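Local atomic coordinates of alkyl hydroperoxide reductase E (Mycobacterium tuberculosis, PDB entry 5C04), a protein that probably reduces hydrogen peroxide and organic hydroperoxides to water and alcohols as a thiol-dependent peroxidase, using mycoredoxin as reductant. Residues A[10-15]-A[99-104]; A[34-39]-A[143-148]; A[47-52]-A[115-120]; A[76-81]-A[89-94]. The protein carries 1 engineered substitution. All coordinates share one frame; numbering follows the deposited sequence.

Interaction 1 (A[10-15]-A[99-104])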
loop_
_atom_site.group_PDB
_atom_site.type_symbol
_atom_site.label_atom_id
_atom_site.label_comp_id
_atom_site.label_asym_id
_atom_site.label_seq_id
_atom_site.Cartn_x
_atom_site.Cartn_y
_atom_site.Cartn_z
ATOM N N PRO A 10 12.974 18.323 -6.821
ATOM C CA PRO A 10 13.231 17.189 -7.707
ATOM C C PRO A 10 12.033 16.887 -8.584
ATOM O O PRO A 10 10.905 16.885 -8.088
ATOM C CB PRO A 10 13.510 16.045 -6.728
ATOM C CG PRO A 10 14.148 16.728 -5.569
ATOM C CD PRO A 10 13.446 18.052 -5.452
ATOM N N ASP A 11 12.252 16.606 -9.869
ATOM C CA ASP A 11 11.125 16.241 -10.725
ATOM C C ASP A 11 10.648 14.841 -10.364
ATOM O O ASP A 11 11.389 14.011 -9.820
ATOM C CB ASP A 11 11.465 16.241 -12.224
ATOM C CG ASP A 11 10.213 16.474 -13.122
ATOM O OD1 ASP A 11 9.083 16.711 -12.608
ATOM O OD2 ASP A 11 10.384 16.460 -14.369
ATOM N N PHE A 12 9.388 14.611 -10.672
ATOM C CA PHE A 12 8.821 13.292 -10.520
ATOM C C PHE A 12 7.688 13.089 -11.490
ATOM O O PHE A 12 7.062 14.045 -11.928
ATOM C CB PHE A 12 8.339 13.038 -9.072
ATOM C CG PHE A 12 7.251 13.990 -8.582
ATOM C CD1 PHE A 12 5.938 13.870 -9.017
ATOM C CD2 PHE A 12 7.549 14.995 -7.664
ATOM C CE1 PHE A 12 4.946 14.735 -8.563
ATOM C CE2 PHE A 12 6.563 15.856 -7.202
ATOM C CZ PHE A 12 5.258 15.726 -7.643
ATOM N N THR A 13 7.429 11.812 -11.784
ATOM C CA THR A 13 6.246 11.408 -12.519
ATOM C C THR A 13 5.611 10.247 -11.763
ATOM O O THR A 13 6.235 9.180 -11.637
ATOM C CB THR A 13 6.586 10.945 -13.948
ATOM O OG1 THR A 13 7.385 11.946 -14.612
ATOM C CG2 THR A 13 5.309 10.688 -14.751
ATOM N N LEU A 14 4.379 10.446 -11.288
ATOM C CA LEU A 14 3.683 9.428 -10.479
ATOM C C LEU A 14 2.245 9.245 -10.950
ATOM O O LEU A 14 1.625 10.141 -11.514
ATOM C CB LEU A 14 3.679 9.835 -8.985
ATOM C CG LEU A 14 5.040 9.957 -8.297
ATOM C CD1 LEU A 14 4.884 10.543 -6.891
ATOM C CD2 LEU A 14 5.820 8.646 -8.216
ATOM N N ARG A 15 1.694 8.079 -10.672
ATOM C CA ARG A 15 0.298 7.811 -10.938
ATOM C C ARG A 15 -0.659 8.389 -9.901
ATOM O O ARG A 15 -0.437 8.241 -8.685
ATOM C CB ARG A 15 0.086 6.301 -10.960
ATOM C CG ARG A 15 0.981 5.541 -11.917
ATOM C CD ARG A 15 0.231 5.242 -13.193
ATOM N NE ARG A 15 1.105 4.575 -14.136
ATOM C CZ ARG A 15 0.956 4.630 -15.447
ATOM N NH1 ARG A 15 -0.044 5.332 -15.978
ATOM N NH2 ARG A 15 1.822 4.005 -16.224
ATOM N N GLY A 99 8.653 4.700 -1.880
ATOM C CA GLY A 99 9.154 5.890 -1.230
ATOM C C GLY A 99 10.249 6.665 -1.960
ATOM O O GLY A 99 10.893 7.504 -1.333
ATOM N N ALA A 100 10.443 6.431 -3.260
ATOM C CA ALA A 100 11.591 7.069 -3.969
ATOM C C ALA A 100 11.473 8.587 -4.007
ATOM O O ALA A 100 12.454 9.299 -3.772
ATOM C CB ALA A 100 11.722 6.519 -5.377
ATOM N N VAL A 101 10.271 9.085 -4.310
ATOM C CA VAL A 101 10.066 10.551 -4.366
ATOM C C VAL A 101 10.204 11.135 -2.974
ATOM O O VAL A 101 10.869 12.164 -2.771
ATOM C CB VAL A 101 8.746 10.922 -5.044
ATOM C CG1 VAL A 101 8.561 12.436 -5.037
ATOM C CG2 VAL A 101 8.752 10.383 -6.473
ATOM N N SER A 102 9.594 10.484 -1.991
ATOM C CA SER A 102 9.735 10.901 -0.602
ATOM C C SER A 102 11.217 11.004 -0.177
ATOM O O SER A 102 11.635 11.977 0.475
ATOM C CB SER A 102 8.950 9.940 0.304
ATOM O OG SER A 102 7.577 9.905 -0.055
ATOM N N GLN A 103 12.018 10.019 -0.585
ATOM C CA GLN A 103 13.456 10.038 -0.328
ATOM C C GLN A 103 14.154 11.199 -1.029
ATOM O O GLN A 103 15.020 11.823 -0.431
ATOM C CB GLN A 103 14.104 8.728 -0.779
ATOM C CG GLN A 103 13.761 7.544 0.091
ATOM C CD GLN A 103 14.384 6.275 -0.452
ATOM O OE1 GLN A 103 14.388 6.042 -1.662
ATOM N NE2 GLN A 103 14.935 5.460 0.434
ATOM N N ALA A 104 13.794 11.458 -2.286
ATOM C CA ALA A 104 14.377 12.596 -3.046
ATOM C C ALA A 104 14.127 13.918 -2.376
ATOM O O ALA A 104 14.939 14.857 -2.528
ATOM C CB ALA A 104 13.812 12.642 -4.461
#
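The carbonyl oxygen of Pro10 is hydrogen-bonded to the hydroxyl of Tyr105, the residue directly after Ala104, which ties the N-terminal loop to the end of helix 100-104 where Pro10 and Ala104 also touch. Pro10 CB lies 4.1 Å from Ala104 CB, and the neighbouring ring atom Pro10 CG comes to 3.7 Å from Ala104 O. One turn back along the helix, Val101 carries the rest of the contact with both methyls. Its CG2 touches two partners, 3.7 Å from Phe12 CB and 3.8 Å from Leu14 CD2, while Val101 CG1 meets the Phe12 ring obliquely at CD2. CG of Phe12 stands between its own N and carbonyl carbon (chi1 61°), which carries the ring past Val101 at about a right angle. Strand 13-16 belongs to the N-terminal hairpin that peroxiredoxins add to the thioredoxin fold, pairing antiparallel with both 21-23 and 91-93. Alternation along the chain turns Pro10, Phe12 and Leu14 to the helix and sends Asp11 and Thr13 the other way. At the start of the helix Gly99 holds the N-cap position with a positive phi of 74°. Asp94 grips this first turn through both carboxylate oxygens, OD1 taking Val101 N and OD2 bonding to Ser102 OG.

Interaction 2 (A[34-39]-A[143-148]). Engineered in segment 34-39: His38 (natural residue Phe).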
loop_
_atom_site.group_PDB
_atom_site.type_symbol
_atom_site.label_atom_id
_atom_site.label_comp_id
_atom_site.label_asym_id
_atom_site.label_seq_id
_atom_site.Cartn_x
_atom_site.Cartn_y
_atom_site.Cartn_z
ATOM N N LEU A 34 1.556 22.894 -4.176
ATOM C CA LEU A 34 1.619 22.433 -2.798
ATOM C C LEU A 34 1.759 20.912 -2.851
ATOM O O LEU A 34 0.874 20.225 -3.390
ATOM C CB LEU A 34 0.339 22.779 -2.044
ATOM C CG LEU A 34 0.270 22.351 -0.582
ATOM C CD1 LEU A 34 1.250 23.097 0.303
ATOM C CD2 LEU A 34 -1.150 22.495 -0.062
ATOM N N LEU A 35 2.864 20.433 -2.307
ATOM C CA LEU A 35 3.123 18.972 -2.175
ATOM C C LEU A 35 2.880 18.559 -0.743
ATOM O O LEU A 35 3.591 19.019 0.170
ATOM C CB LEU A 35 4.571 18.644 -2.525
ATOM C CG LEU A 35 5.031 19.055 -3.927
ATOM C CD1 LEU A 35 6.482 18.679 -4.132
ATOM C CD2 LEU A 35 4.154 18.445 -5.004
ATOM N N VAL A 36 1.860 17.710 -0.538
ATOM C CA VAL A 36 1.501 17.225 0.799
ATOM C C VAL A 36 1.865 15.727 0.893
ATOM O O VAL A 36 1.077 14.836 0.532
ATOM C CB VAL A 36 0.009 17.462 1.129
ATOM C CG1 VAL A 36 -0.293 17.013 2.561
ATOM C CG2 VAL A 36 -0.365 18.955 0.910
ATOM N N PHE A 37 3.069 15.474 1.367
ATOM C CA PHE A 37 3.481 14.077 1.681
ATOM C C PHE A 37 2.766 13.644 2.939
ATOM O O PHE A 37 2.624 14.426 3.881
ATOM C CB PHE A 37 4.993 13.984 1.878
ATOM C CG PHE A 37 5.786 14.161 0.611
ATOM C CD1 PHE A 37 6.182 15.426 0.176
ATOM C CD2 PHE A 37 6.177 13.061 -0.137
ATOM C CE1 PHE A 37 6.938 15.586 -0.982
ATOM C CE2 PHE A 37 6.941 13.213 -1.290
ATOM C CZ PHE A 37 7.303 14.470 -1.714
ATOM N N HIS A 38 2.339 12.379 2.996
ATOM C CA HIS A 38 1.714 11.890 4.219
ATOM C C HIS A 38 1.895 10.384 4.347
ATOM O O HIS A 38 2.095 9.703 3.334
ATOM C CB HIS A 38 0.249 12.295 4.314
ATOM C CG HIS A 38 -0.609 11.625 3.318
ATOM N ND1 HIS A 38 -1.322 10.485 3.631
ATOM C CD2 HIS A 38 -0.805 11.848 1.996
ATOM C CE1 HIS A 38 -1.956 10.069 2.556
ATOM N NE2 HIS A 38 -1.669 10.870 1.557
ATOM N N PRO A 39 1.853 9.875 5.588
ATOM C CA PRO A 39 2.053 8.454 5.832
ATOM C C PRO A 39 1.169 7.433 5.091
ATOM O O PRO A 39 1.690 6.649 4.290
ATOM C CB PRO A 39 1.863 8.351 7.349
ATOM C CG PRO A 39 2.399 9.623 7.864
ATOM C CD PRO A 39 2.051 10.663 6.813
ATOM N N ARG A 143 -2.498 26.756 8.048
ATOM C CA ARG A 143 -2.344 28.205 7.853
ATOM C C ARG A 143 -1.018 28.585 7.181
ATOM O O ARG A 143 -0.929 29.535 6.417
ATOM C CB ARG A 143 -2.431 28.953 9.189
ATOM C CG ARG A 143 -3.668 28.709 10.027
ATOM C CD ARG A 143 -3.562 29.555 11.300
ATOM N NE ARG A 143 -2.318 29.255 12.022
ATOM C CZ ARG A 143 -1.648 30.087 12.819
ATOM N NH1 ARG A 143 -2.089 31.323 13.063
ATOM N NH2 ARG A 143 -0.521 29.666 13.393
ATOM N N LEU A 144 0.026 27.817 7.470
ATOM C CA LEU A 144 1.330 28.060 6.897
ATOM C C LEU A 144 1.302 27.797 5.384
ATOM O O LEU A 144 1.980 28.446 4.586
ATOM C CB LEU A 144 2.382 27.205 7.603
ATOM C CG LEU A 144 2.416 27.247 9.150
ATOM C CD1 LEU A 144 3.449 26.257 9.683
ATOM C CD2 LEU A 144 2.682 28.631 9.694
ATOM N N TRP A 145 0.510 26.801 4.985
ATOM C CA TRP A 145 0.409 26.452 3.592
ATOM C C TRP A 145 -0.287 27.516 2.776
ATOM O O TRP A 145 0.199 27.920 1.752
ATOM C CB TRP A 145 -0.406 25.149 3.427
ATOM C CG TRP A 145 0.051 23.955 4.239
ATOM C CD1 TRP A 145 1.166 23.834 5.051
ATOM C CD2 TRP A 145 -0.592 22.672 4.266
ATOM N NE1 TRP A 145 1.206 22.575 5.610
ATOM C CE2 TRP A 145 0.157 21.836 5.119
ATOM C CE3 TRP A 145 -1.740 22.162 3.647
ATOM C CZ2 TRP A 145 -0.193 20.500 5.350
ATOM C CZ3 TRP A 145 -2.077 20.851 3.876
ATOM C CH2 TRP A 145 -1.328 20.051 4.739
ATOM N N THR A 146 -1.449 27.951 3.250
ATOM C CA THR A 146 -2.154 29.025 2.566
ATOM C C THR A 146 -1.310 30.307 2.546
ATOM O O THR A 146 -1.274 30.993 1.541
ATOM C CB THR A 146 -3.524 29.323 3.194
ATOM O OG1 THR A 146 -3.381 29.591 4.582
ATOM C CG2 THR A 146 -4.466 28.158 3.043
ATOM N N ASP A 147 -0.620 30.615 3.642
ATOM C CA ASP A 147 0.242 31.800 3.665
ATOM C C ASP A 147 1.352 31.729 2.624
ATOM O O ASP A 147 1.659 32.701 1.953
ATOM C CB ASP A 147 0.863 31.974 5.046
ATOM C CG ASP A 147 1.830 33.127 5.097
ATOM O OD1 ASP A 147 1.340 34.273 5.039
ATOM O OD2 ASP A 147 3.060 32.891 5.112
ATOM N N ALA A 148 1.967 30.552 2.497
ATOM C CA ALA A 148 3.049 30.350 1.561
ATOM C C ALA A 148 2.590 30.540 0.112
ATOM O O ALA A 148 3.272 31.159 -0.698
ATOM C CB ALA A 148 3.636 28.945 1.754
#
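Trp145 is the one residue of segment 143-148 that reaches segment 34-39, and it meets Leu34 and Val36, two side chains from the same side of the strand. Apolar contacts make up the whole of the interface. Leu34 CD2 touches the six-membered ring at Trp145 CE3, 3.8 Å away, and Leu34 CD1 backs onto Trp145 CB. Further out along the indole, Val36 CG1 lies 3.9 Å from Trp145 CH2 and Val36 CG2 lies 3.9 Å from Trp145 CZ3; both residues approach the ring obliquely. CG of Trp145 is anti to its carbonyl carbon (chi1 -53°), which swings the indole off the helix and across the two strand side chains at about a right angle. The polar end of the indole has another partner: the buried Trp145 NE1 is hydrogen-bonded to Glu132 OE2, which probably helps set the turn of the ring. The Val36 side chain is about 8 Å from that of Cys46, the active-site residue by similarity. Strand 32-37 runs between strands 65-71 and 114-122 in the thioredoxin-fold sheet; Val36 also touches Leu53 of helix 44-55, and Leu144 and Ala148 rest helix 143-150 on Phe130 of strand 128-134.

Interaction 3 (A[47-52]-A[115-120])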
loop_
_atom_site.group_PDB
_atom_site.type_symbol
_atom_site.label_atom_id
_atom_site.label_comp_id
_atom_site.label_asym_id
_atom_site.label_seq_id
_atom_site.Cartn_x
_atom_site.Cartn_y
_atom_site.Cartn_z
ATOM N N GLN A 47 -6.276 11.172 7.573
ATOM C CA GLN A 47 -7.673 11.470 7.249
ATOM C C GLN A 47 -8.024 12.893 7.677
ATOM O O GLN A 47 -8.624 13.652 6.900
ATOM C CB GLN A 47 -8.629 10.467 7.921
ATOM C CG GLN A 47 -10.076 10.657 7.436
ATOM C CD GLN A 47 -10.309 9.968 6.127
ATOM O OE1 GLN A 47 -10.082 8.759 6.007
ATOM N NE2 GLN A 47 -10.707 10.723 5.103
ATOM N N GLY A 48 -7.640 13.277 8.866
ATOM C CA GLY A 48 -7.944 14.612 9.348
ATOM C C GLY A 48 -7.301 15.665 8.481
ATOM O O GLY A 48 -7.913 16.705 8.190
ATOM N N GLU A 49 -6.031 15.463 8.140
ATOM C CA GLU A 49 -5.309 16.463 7.342
ATOM C C GLU A 49 -5.901 16.593 5.954
ATOM O O GLU A 49 -6.125 17.714 5.485
ATOM C CB GLU A 49 -3.818 16.145 7.251
ATOM C CG GLU A 49 -3.094 16.109 8.589
ATOM C CD GLU A 49 -1.595 16.224 8.406
ATOM O OE1 GLU A 49 -1.027 15.279 7.820
ATOM O OE2 GLU A 49 -0.987 17.280 8.785
ATOM N N LEU A 50 -6.159 15.492 5.276
ATOM C CA LEU A 50 -6.731 15.590 3.927
ATOM C C LEU A 50 -8.198 16.012 3.949
ATOM O O LEU A 50 -8.644 16.653 3.016
ATOM C CB LEU A 50 -6.479 14.324 3.110
ATOM C CG LEU A 50 -5.020 14.088 2.694
ATOM C CD1 LEU A 50 -4.991 13.018 1.596
ATOM C CD2 LEU A 50 -4.261 15.324 2.299
ATOM N N ASP A 51 -8.949 15.668 4.991
ATOM C CA ASP A 51 -10.325 16.171 5.119
ATOM C C ASP A 51 -10.314 17.671 5.262
ATOM O O ASP A 51 -11.176 18.342 4.656
ATOM C CB ASP A 51 -11.066 15.503 6.292
ATOM C CG ASP A 51 -11.474 14.063 6.007
ATOM O OD1 ASP A 51 -11.250 13.516 4.884
ATOM O OD2 ASP A 51 -12.098 13.443 6.911
ATOM N N GLN A 52 -9.387 18.230 6.034
ATOM C CA GLN A 52 -9.284 19.700 6.174
ATOM C C GLN A 52 -8.940 20.298 4.802
ATOM O O GLN A 52 -9.516 21.316 4.395
ATOM C CB GLN A 52 -8.268 20.078 7.278
ATOM C CG GLN A 52 -7.687 21.503 7.272
ATOM C CD GLN A 52 -8.461 22.541 8.063
ATOM O OE1 GLN A 52 -9.342 22.229 8.854
ATOM N NE2 GLN A 52 -8.157 23.799 7.806
ATOM N N ALA A 115 6.243 7.925 4.106
ATOM C CA ALA A 115 6.627 9.338 4.145
ATOM C C ALA A 115 6.242 9.900 5.500
ATOM O O ALA A 115 5.181 9.560 6.062
ATOM C CB ALA A 115 5.956 10.116 3.028
ATOM N N ASN A 116 7.116 10.763 6.038
ATOM C CA ASN A 116 6.744 11.655 7.110
ATOM C C ASN A 116 5.825 12.736 6.574
ATOM O O ASN A 116 5.498 12.764 5.387
ATOM C CB ASN A 116 8.023 12.258 7.756
ATOM C CG ASN A 116 8.833 11.222 8.526
ATOM O OD1 ASN A 116 8.285 10.423 9.259
ATOM N ND2 ASN A 116 10.151 11.240 8.354
ATOM N N ARG A 117 5.393 13.630 7.471
ATOM C CA ARG A 117 4.483 14.707 7.097
ATOM C C ARG A 117 5.278 15.885 6.531
ATOM O O ARG A 117 5.426 16.942 7.168
ATOM C CB ARG A 117 3.592 15.101 8.300
ATOM C CG ARG A 117 2.686 13.962 8.729
ATOM C CD ARG A 117 1.594 14.350 9.746
ATOM N NE ARG A 117 1.059 13.120 10.304
ATOM C CZ ARG A 117 0.225 12.291 9.680
ATOM N NH1 ARG A 117 -0.318 12.635 8.533
ATOM N NH2 ARG A 117 -0.035 11.093 10.217
ATOM N N GLY A 118 5.803 15.676 5.337
ATOM C CA GLY A 118 6.579 16.675 4.610
ATOM C C GLY A 118 5.659 17.532 3.775
ATOM O O GLY A 118 4.714 17.042 3.153
ATOM N N THR A 119 5.912 18.839 3.737
ATOM C CA THR A 119 5.116 19.718 2.901
ATOM C C THR A 119 6.041 20.701 2.203
ATOM O O THR A 119 6.950 21.239 2.832
ATOM C CB THR A 119 4.116 20.572 3.708
ATOM O OG1 THR A 119 3.604 19.843 4.828
ATOM C CG2 THR A 119 2.996 21.102 2.802
ATOM N N PHE A 120 5.786 20.936 0.936
ATOM C CA PHE A 120 6.556 21.889 0.152
ATOM C C PHE A 120 5.645 22.722 -0.690
ATOM O O PHE A 120 4.576 22.296 -1.110
ATOM C CB PHE A 120 7.522 21.137 -0.765
ATOM C CG PHE A 120 8.471 20.269 -0.032
ATOM C CD1 PHE A 120 8.125 18.952 0.233
ATOM C CD2 PHE A 120 9.710 20.727 0.373
ATOM C CE1 PHE A 120 8.978 18.138 0.940
ATOM C CE2 PHE A 120 10.575 19.920 1.072
ATOM C CZ PHE A 120 10.213 18.605 1.345
#
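Glu49 and Arg117 meet in a buried salt bridge, with Arg117 NH1 donating to Glu49 OE1 at 2.8 Å. The bond is bent, 138° at the hydrogen, and the nitrogen comes from above the carboxylate plane, 42° out of it, while the oxygen lies at the edge of the guanidinium, tilted from its plane. Carboxylate and guanidinium planes stand 82° apart, and the pair is joined through one oxygen and one nitrogen and is not bidentate. The extended arginine chain runs past the same oxygen, with Arg117 CD 3.4 Å from Glu49 OE1. Helix 44-55 carries Cys46, the active-site residue by similarity, near its N-terminal end, and the Arg117 side chain approaches that of Cys46 to about 3 Å, consistent with the active-site arginine of peroxiredoxins. Glu49 OE1 forms a second salt bridge with Arg140 NH2, and Arg117 NH2 bonds to Pro136 O, which gives each member of the pair a further partner between strand 128-134 and helix 143-150. The backbone of Arg117 forms the centre of an inverse gamma turn in strand 114-122.

Interaction 4 (A[76-81]-A[89-94])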
loop_
_atom_site.group_PDB
_atom_site.type_symbol
_atom_site.label_atom_id
_atom_site.label_comp_id
_atom_site.label_asym_id
_atom_site.label_seq_id
_atom_site.Cartn_x
_atom_site.Cartn_y
_atom_site.Cartn_z
ATOM N N PRO A 76 -5.085 1.878 -6.512
ATOM C CA PRO A 76 -6.398 1.353 -6.066
ATOM C C PRO A 76 -6.738 1.727 -4.618
ATOM O O PRO A 76 -7.902 1.935 -4.302
ATOM C CB PRO A 76 -6.245 -0.172 -6.227
ATOM C CG PRO A 76 -5.228 -0.320 -7.304
ATOM C CD PRO A 76 -4.241 0.811 -7.086
ATOM N N THR A 77 -5.730 1.750 -3.736
ATOM C CA THR A 77 -5.961 2.220 -2.379
ATOM C C THR A 77 -6.464 3.651 -2.366
ATOM O O THR A 77 -7.427 3.995 -1.672
ATOM C CB THR A 77 -4.671 2.098 -1.553
ATOM O OG1 THR A 77 -4.375 0.698 -1.396
ATOM C CG2 THR A 77 -4.789 2.734 -0.183
ATOM N N HIS A 78 -5.753 4.492 -3.116
ATOM C CA HIS A 78 -6.086 5.908 -3.159
ATOM C C HIS A 78 -7.405 6.183 -3.844
ATOM O O HIS A 78 -8.120 7.093 -3.427
ATOM C CB HIS A 78 -4.949 6.681 -3.791
ATOM C CG HIS A 78 -3.715 6.703 -2.939
ATOM N ND1 HIS A 78 -2.481 7.030 -3.429
ATOM C CD2 HIS A 78 -3.532 6.399 -1.628
ATOM C CE1 HIS A 78 -1.585 6.962 -2.458
ATOM N NE2 HIS A 78 -2.193 6.570 -1.355
ATOM N N LYS A 79 -7.768 5.365 -4.833
ATOM C CA LYS A 79 -9.069 5.515 -5.475
ATOM C C LYS A 79 -10.229 5.281 -4.514
ATOM O O LYS A 79 -11.173 6.099 -4.436
ATOM C CB LYS A 79 -9.196 4.600 -6.697
ATOM C CG LYS A 79 -10.524 4.739 -7.449
ATOM C CD LYS A 79 -10.785 6.167 -7.904
ATOM C CE LYS A 79 -11.952 6.256 -8.871
ATOM N NZ LYS A 79 -12.255 7.674 -9.212
ATOM N N ILE A 80 -10.199 4.184 -3.765
ATOM C CA ILE A 80 -11.244 3.899 -2.789
ATOM C C ILE A 80 -11.276 4.973 -1.686
ATOM O O ILE A 80 -12.319 5.461 -1.255
ATOM C CB ILE A 80 -11.068 2.486 -2.176
ATOM C CG1 ILE A 80 -11.243 1.400 -3.248
ATOM C CG2 ILE A 80 -12.012 2.294 -1.001
ATOM C CD1 ILE A 80 -12.597 1.360 -3.921
ATOM N N TRP A 81 -10.100 5.344 -1.185
ATOM C CA TRP A 81 -10.015 6.327 -0.114
ATOM C C TRP A 81 -10.596 7.664 -0.592
ATOM O O TRP A 81 -11.387 8.298 0.116
ATOM C CB TRP A 81 -8.569 6.497 0.333
ATOM C CG TRP A 81 -8.413 7.229 1.638
ATOM C CD1 TRP A 81 -9.246 7.195 2.719
ATOM C CD2 TRP A 81 -7.338 8.109 1.998
ATOM N NE1 TRP A 81 -8.753 7.980 3.735
ATOM C CE2 TRP A 81 -7.579 8.553 3.319
ATOM C CE3 TRP A 81 -6.196 8.533 1.342
ATOM C CZ2 TRP A 81 -6.715 9.416 3.982
ATOM C CZ3 TRP A 81 -5.333 9.405 2.000
ATOM C CH2 TRP A 81 -5.600 9.837 3.307
ATOM N N PHE A 89 -8.990 16.121 -5.542
ATOM C CA PHE A 89 -7.634 16.494 -5.911
ATOM C C PHE A 89 -6.795 15.229 -6.153
ATOM O O PHE A 89 -7.224 14.128 -5.761
ATOM C CB PHE A 89 -7.004 17.401 -4.828
ATOM C CG PHE A 89 -7.097 16.841 -3.417
ATOM C CD1 PHE A 89 -8.201 17.112 -2.613
ATOM C CD2 PHE A 89 -6.095 16.014 -2.906
ATOM C CE1 PHE A 89 -8.297 16.583 -1.334
ATOM C CE2 PHE A 89 -6.199 15.482 -1.617
ATOM C CZ PHE A 89 -7.297 15.786 -0.830
ATOM N N PRO A 90 -5.593 15.367 -6.750
ATOM C CA PRO A 90 -4.768 14.185 -7.005
ATOM C C PRO A 90 -4.075 13.642 -5.757
ATOM O O PRO A 90 -3.442 14.393 -5.005
ATOM C CB PRO A 90 -3.710 14.673 -8.012
ATOM C CG PRO A 90 -4.270 15.939 -8.572
ATOM C CD PRO A 90 -5.071 16.552 -7.477
ATOM N N LEU A 91 -4.219 12.331 -5.567
ATOM C CA LEU A 91 -3.441 11.553 -4.608
ATOM C C LEU A 91 -2.496 10.744 -5.451
ATOM O O LEU A 91 -2.960 9.975 -6.316
ATOM C CB LEU A 91 -4.329 10.614 -3.825
ATOM C CG LEU A 91 -5.143 11.230 -2.682
ATOM C CD1 LEU A 91 -6.294 12.094 -3.139
ATOM C CD2 LEU A 91 -5.708 10.129 -1.798
ATOM N N LEU A 92 -1.199 10.949 -5.234
ATOM C CA LEU A 92 -0.156 10.321 -6.044
ATOM C C LEU A 92 0.502 9.174 -5.333
ATOM O O LEU A 92 0.678 9.214 -4.111
ATOM C CB LEU A 92 0.919 11.319 -6.427
ATOM C CG LEU A 92 0.424 12.583 -7.105
ATOM C CD1 LEU A 92 1.641 13.346 -7.592
ATOM C CD2 LEU A 92 -0.555 12.311 -8.238
ATOM N N SER A 93 0.875 8.146 -6.111
ATOM C CA SER A 93 1.426 6.895 -5.561
ATOM C C SER A 93 2.940 6.823 -5.639
ATOM O O SER A 93 3.495 6.632 -6.730
ATOM C CB SER A 93 0.851 5.702 -6.319
ATOM O OG SER A 93 -0.506 5.545 -6.033
ATOM N N ASP A 94 3.600 6.956 -4.489
ATOM C CA ASP A 94 5.048 6.803 -4.375
ATOM C C ASP A 94 5.335 5.328 -3.981
ATOM O O ASP A 94 5.986 5.040 -2.982
ATOM C CB ASP A 94 5.580 7.821 -3.335
ATOM C CG ASP A 94 7.101 7.979 -3.364
ATOM O OD1 ASP A 94 7.765 7.630 -4.383
ATOM O OD2 ASP A 94 7.659 8.438 -2.341
HETATM O O HOH W 1 -2.676 7.208 -6.240
#
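A buried contact, part apolar and part water-bridged, in which His78 and Trp81 meet Leu91, Leu92 and Ser93, packs a helix on the strand that follows it in the beta-alpha-beta unit 65-71, 75-85, 91-93. Helix 76-81 and strand 91-93 run nearly antiparallel, their axes 164° apart and 8.7 Å from each other at the closest point. Leu91 carries the apolar part: its CD2 lies 3.6 Å from Trp81 CE3, meeting the indole obliquely, and its CB is 4.0 Å from His78 CB. Trp81 CG is anti to the backbone N (chi1 -166°), which lays the indole across the leucine at about a right angle, with NE1 hydrogen-bonded to Gln47 OE1. The His78 ring reaches along the strand, its CE1 edge 3.6 Å from Leu92 O. A water in the plane of this ring joins the two elements: it is 2.8 Å from His78 ND1, and it donates to Leu91 O and to Ser93 OG. The helix also borders the dimer partner, Thr77 packing on Thr77 of the second subunit. Gly73 O can only accept, so Ser93 OG gives its proton there and takes one from the water, which bridges His78 ND1 and Ser93 OG where they stand too far apart to bond directly.

Overall arrangement
All four contacts reach the same mixed sheet. Interactions 2 and 3 are the closest pair, their centres about 7 Å apart, and share the backbone pairing of strands 32-37 and 114-122, with Phe37 N 2.9 Å from Gly118 O. Interaction 1 adjoins interaction 4 through strands 13-16 and 91-93, where Arg15 O is 2.9 Å from Ser93 N. Trp81 links interactions 3 and 4, and its CZ3 lies 3.5 Å from CE1 of the engineered His38. The side chains of Arg117, Trp81 and Val36 come to about 3, 4 and 8 Å of that of Cys46, active site by similarity, which engineered His38 and Pro39 also touch; interaction 1 lies away from that site.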